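Local coordinates for protein esterase (Xanthomonas oryzae pv. oryzae, PDB 3H2G) that acts as a rice cell wall-degrading esterase, a virulence factor with an alpha/beta-hydrolase core and a substrate recognition module needed for pathogenesis, at residues 146-149 and 150-154; 186-189 and 190-194. All coordinates share one frame; numbering follows the deposited sequence.

Contact 1: residues 146-149 and 150-154; sequences SATI and DAMRA
Successive i to i+4 amide bonds wind Ser146-Ile149 and Asp150-Ala154 into one unbroken stretch of alpha-helix, from Asp150 N to Ser146 O (3.0 Å) through to Arg153 N and Ile149 O (3.0 Å). Along one side of that helix, Ile149 and Arg153 run side by side in the same direction. A chi1 of -73° lays Ile149 CG1 beside the backbone nitrogen and puts CG2 anti to it; this CG2 methyl sits over the centre of one guanidinium face, 3.7 Å from Arg153 CZ. The aliphatic part of the arginine follows, and Arg153 CG lies 3.4 Å from Ile149 O. The helix, 141-162, packs against the central sheet of an alpha/beta-hydrolase fold: Ala147 and Ala151 rest their small side chains on Ser123 of strand 119-123, while Thr148 and Ile149 turn to helix 177-192. Within the second segment, Arg153 NH1 reaches back one turn to Asp150 OD2 at 2.9 Å, a salt bridge whose hydrogen bond is bent and weak. Both have further partners: Asp150 OD1 takes a salt bridge from Arg4 and a hydrogen bond from Thr53 OG1, and Arg153 NE forms a salt bridge with Glu196.

Contact 2: residues 186-189 and 190-194; sequences QREI and EAHLS
Gln186 NE2 donates to Glu190 OE2 at 2.8 Å, a nearly straight bond (160° at the hydrogen) between side chains one turn apart on helix 177-192, the helix of a beta-alpha-beta unit between parallel strands 169-175 and 198-205. The two side chains lie alongside each other and point the same way. The carboxylate oxygen sits close to the amide plane of Gln186, whereas the amide meets OE2 on its syn side and somewhat out of the carboxylate plane, and the two flat groups are turned 66° apart. Both side chains are extended beyond CG, but they start differently: Gln186 CG is anti to its backbone nitrogen (chi1 171°), Glu190 CG anti to its carbonyl carbon. Other residues complete the network, Ser202 and Thr328 binding the Gln186 amide, Thr326 and Gln325 N the Glu190 carboxylate, so this polar pair is gripped from several sides.

Where the helix gives way to loop, the carbonyl of Ile189 receives Leu193 N at 2.8 Å, with a weak additional bond from His192 N. On the more open flank, Glu188 bends at chi2 toward the imidazole of His192, and a water joins them, donating to Glu188 OE1 at 2.8 Å and lying 3.2 Å from His192 NE2. Apolar packing is lighter: Ile189 CG2 meets Leu193 CB at 4.4 Å. Beside the water bridge, the other carboxylate oxygen, Glu188 OE2, comes to 3.1 Å from carbon CD2 of the His192 ring.

Two neighbouring helices of one hydrolase core illustrate how side chains three or four residues apart serve different surroundings. Contact 1 lies mid-helix and is almost wholly buried, with alanines packed against the sheet and one ion pair tied to further charges; contact 2 lies toward the C-terminal part of its helix, and its polar chemistry divides between a held amide-carboxylate pair and a water-bridged, more exposed flank. With centres about 13 Å apart, they meet by packing, mostly between carbon atoms: Ile149 CD1 lies on Glu188 CG. A gap of 3.7 Å separates Ile149 CD1 from Leu193 CD1, while the nitrogen Arg153 NH2 approaches Leu193 CD2 at 3.8 Å. Ile149 thus serves both contacts, through different methyls.

Contact 1: residues 146-149 and 150-154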
# COMPACT_ATOMS: atom_id res chain seq x y z
N SER A 146 -11.72 -0.45 -2.99
CA SER A 146 -12.55 0.11 -4.05
C SER A 146 -11.72 0.90 -5.05
O SER A 146 -11.95 0.81 -6.26
CB SER A 146 -13.66 0.99 -3.46
OG SER A 146 -13.15 2.12 -2.78
N ALA A 147 -10.76 1.67 -4.56
CA ALA A 147 -9.90 2.46 -5.44
C ALA A 147 -9.04 1.55 -6.31
O ALA A 147 -8.85 1.82 -7.50
CB ALA A 147 -9.02 3.38 -4.61
N THR A 148 -8.52 0.48 -5.72
CA THR A 148 -7.68 -0.46 -6.46
C THR A 148 -8.50 -1.22 -7.51
O THR A 148 -8.08 -1.35 -8.66
CB THR A 148 -7.02 -1.46 -5.50
OG1 THR A 148 -6.18 -0.74 -4.58
CG2 THR A 148 -6.16 -2.45 -6.27
N ILE A 149 -9.65 -1.72 -7.09
CA ILE A 149 -10.52 -2.46 -8.00
C ILE A 149 -10.94 -1.61 -9.19
O ILE A 149 -10.88 -2.05 -10.34
CB ILE A 149 -11.77 -2.97 -7.24
CG1 ILE A 149 -11.37 -4.12 -6.32
CG2 ILE A 149 -12.86 -3.39 -8.22
CD1 ILE A 149 -12.42 -4.49 -5.27
N ASP A 150 -11.35 -0.37 -8.92
CA ASP A 150 -11.79 0.52 -9.99
C ASP A 150 -10.64 0.98 -10.89
O ASP A 150 -10.85 1.31 -12.06
CB ASP A 150 -12.55 1.70 -9.38
CG ASP A 150 -13.90 1.27 -8.82
OD1 ASP A 150 -14.53 2.05 -8.07
OD2 ASP A 150 -14.33 0.14 -9.14
N ALA A 151 -9.42 0.99 -10.35
CA ALA A 151 -8.25 1.36 -11.14
C ALA A 151 -8.00 0.24 -12.14
O ALA A 151 -7.66 0.49 -13.30
CB ALA A 151 -7.03 1.54 -10.24
N MET A 152 -8.18 -1.00 -11.69
CA MET A 152 -7.98 -2.15 -12.55
C MET A 152 -9.05 -2.20 -13.64
O MET A 152 -8.78 -2.58 -14.77
CB MET A 152 -8.01 -3.44 -11.72
CG MET A 152 -6.89 -3.52 -10.69
SD MET A 152 -6.86 -5.11 -9.82
CE MET A 152 -5.95 -6.06 -10.94
N ARG A 153 -10.27 -1.80 -13.28
CA ARG A 153 -11.36 -1.77 -14.25
C ARG A 153 -11.05 -0.75 -15.35
O ARG A 153 -11.19 -1.05 -16.54
CB ARG A 153 -12.67 -1.42 -13.56
CG ARG A 153 -13.22 -2.54 -12.69
CD ARG A 153 -14.41 -2.09 -11.86
NE ARG A 153 -15.10 -3.23 -11.27
CZ ARG A 153 -15.98 -3.14 -10.27
NH1 ARG A 153 -16.27 -1.96 -9.74
NH2 ARG A 153 -16.58 -4.24 -9.82
N ALA A 154 -10.62 0.44 -14.95
CA ALA A 154 -10.30 1.50 -15.90
C ALA A 154 -9.08 1.13 -16.74
O ALA A 154 -9.05 1.38 -17.95
CB ALA A 154 -10.07 2.81 -15.16

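Contact 2: residues 186-189 and 190-194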
# COMPACT_ATOMS: atom_id res chain seq x y z
N GLN A 186 -7.80 -8.13 -1.93
CA GLN A 186 -7.95 -9.56 -2.11
C GLN A 186 -9.22 -10.05 -1.41
O GLN A 186 -9.98 -10.83 -1.96
CB GLN A 186 -6.74 -10.30 -1.54
CG GLN A 186 -6.93 -11.81 -1.50
CD GLN A 186 -5.79 -12.53 -0.81
OE1 GLN A 186 -4.86 -11.91 -0.30
NE2 GLN A 186 -5.86 -13.86 -0.79
N ARG A 187 -9.43 -9.59 -0.18
CA ARG A 187 -10.60 -10.00 0.58
C ARG A 187 -11.89 -9.61 -0.13
O ARG A 187 -12.83 -10.40 -0.19
CB ARG A 187 -10.57 -9.36 1.98
CG ARG A 187 -11.72 -9.81 2.87
CD ARG A 187 -11.64 -9.21 4.26
NE ARG A 187 -11.75 -7.75 4.23
CZ ARG A 187 -11.77 -6.98 5.32
NH1 ARG A 187 -11.68 -7.54 6.52
NH2 ARG A 187 -11.87 -5.67 5.20
N GLU A 188 -11.93 -8.40 -0.68
CA GLU A 188 -13.11 -7.91 -1.38
C GLU A 188 -13.40 -8.67 -2.67
O GLU A 188 -14.56 -9.00 -2.95
CB GLU A 188 -12.95 -6.41 -1.68
CG GLU A 188 -14.11 -5.76 -2.42
CD GLU A 188 -15.43 -5.86 -1.67
OE1 GLU A 188 -15.40 -5.95 -0.42
OE2 GLU A 188 -16.49 -5.83 -2.32
N ILE A 189 -12.37 -8.94 -3.46
CA ILE A 189 -12.56 -9.67 -4.71
C ILE A 189 -13.05 -11.09 -4.44
O ILE A 189 -13.99 -11.56 -5.08
CB ILE A 189 -11.25 -9.70 -5.54
CG1 ILE A 189 -10.92 -8.28 -6.03
CG2 ILE A 189 -11.40 -10.65 -6.72
CD1 ILE A 189 -9.62 -8.18 -6.82
N GLU A 190 -12.42 -11.77 -3.49
CA GLU A 190 -12.85 -13.13 -3.16
C GLU A 190 -14.29 -13.15 -2.66
O GLU A 190 -15.07 -14.05 -2.98
CB GLU A 190 -11.92 -13.75 -2.11
CG GLU A 190 -10.52 -14.07 -2.64
CD GLU A 190 -9.62 -14.69 -1.59
OE1 GLU A 190 -10.14 -15.21 -0.58
OE2 GLU A 190 -8.39 -14.68 -1.79
N ALA A 191 -14.65 -12.14 -1.88
CA ALA A 191 -16.00 -12.07 -1.31
C ALA A 191 -17.12 -11.66 -2.26
O ALA A 191 -18.28 -11.99 -2.01
CB ALA A 191 -15.99 -11.14 -0.10
N HIS A 192 -16.79 -10.98 -3.36
CA HIS A 192 -17.83 -10.50 -4.27
C HIS A 192 -17.55 -10.50 -5.77
O HIS A 192 -18.47 -10.64 -6.58
CB HIS A 192 -18.19 -9.05 -3.92
CG HIS A 192 -18.72 -8.87 -2.53
ND1 HIS A 192 -19.99 -9.25 -2.16
CD2 HIS A 192 -18.16 -8.31 -1.43
CE1 HIS A 192 -20.19 -8.94 -0.89
NE2 HIS A 192 -19.09 -8.36 -0.43
N LEU A 193 -16.28 -10.33 -6.16
CA LEU A 193 -15.94 -10.20 -7.57
C LEU A 193 -15.10 -11.30 -8.22
O LEU A 193 -14.35 -11.02 -9.16
CB LEU A 193 -15.24 -8.85 -7.77
CG LEU A 193 -15.90 -7.65 -7.06
CD1 LEU A 193 -14.97 -6.44 -7.12
CD2 LEU A 193 -17.24 -7.34 -7.71
N SER A 194 -15.23 -12.53 -7.76
CA SER A 194 -14.44 -13.62 -8.32
C SER A 194 -14.68 -13.88 -9.81
O SER A 194 -13.81 -14.43 -10.49
CB SER A 194 -14.65 -14.91 -7.52
OG SER A 194 -16.00 -15.33 -7.55
O HOH W 1 -17.69 -5.92 1.17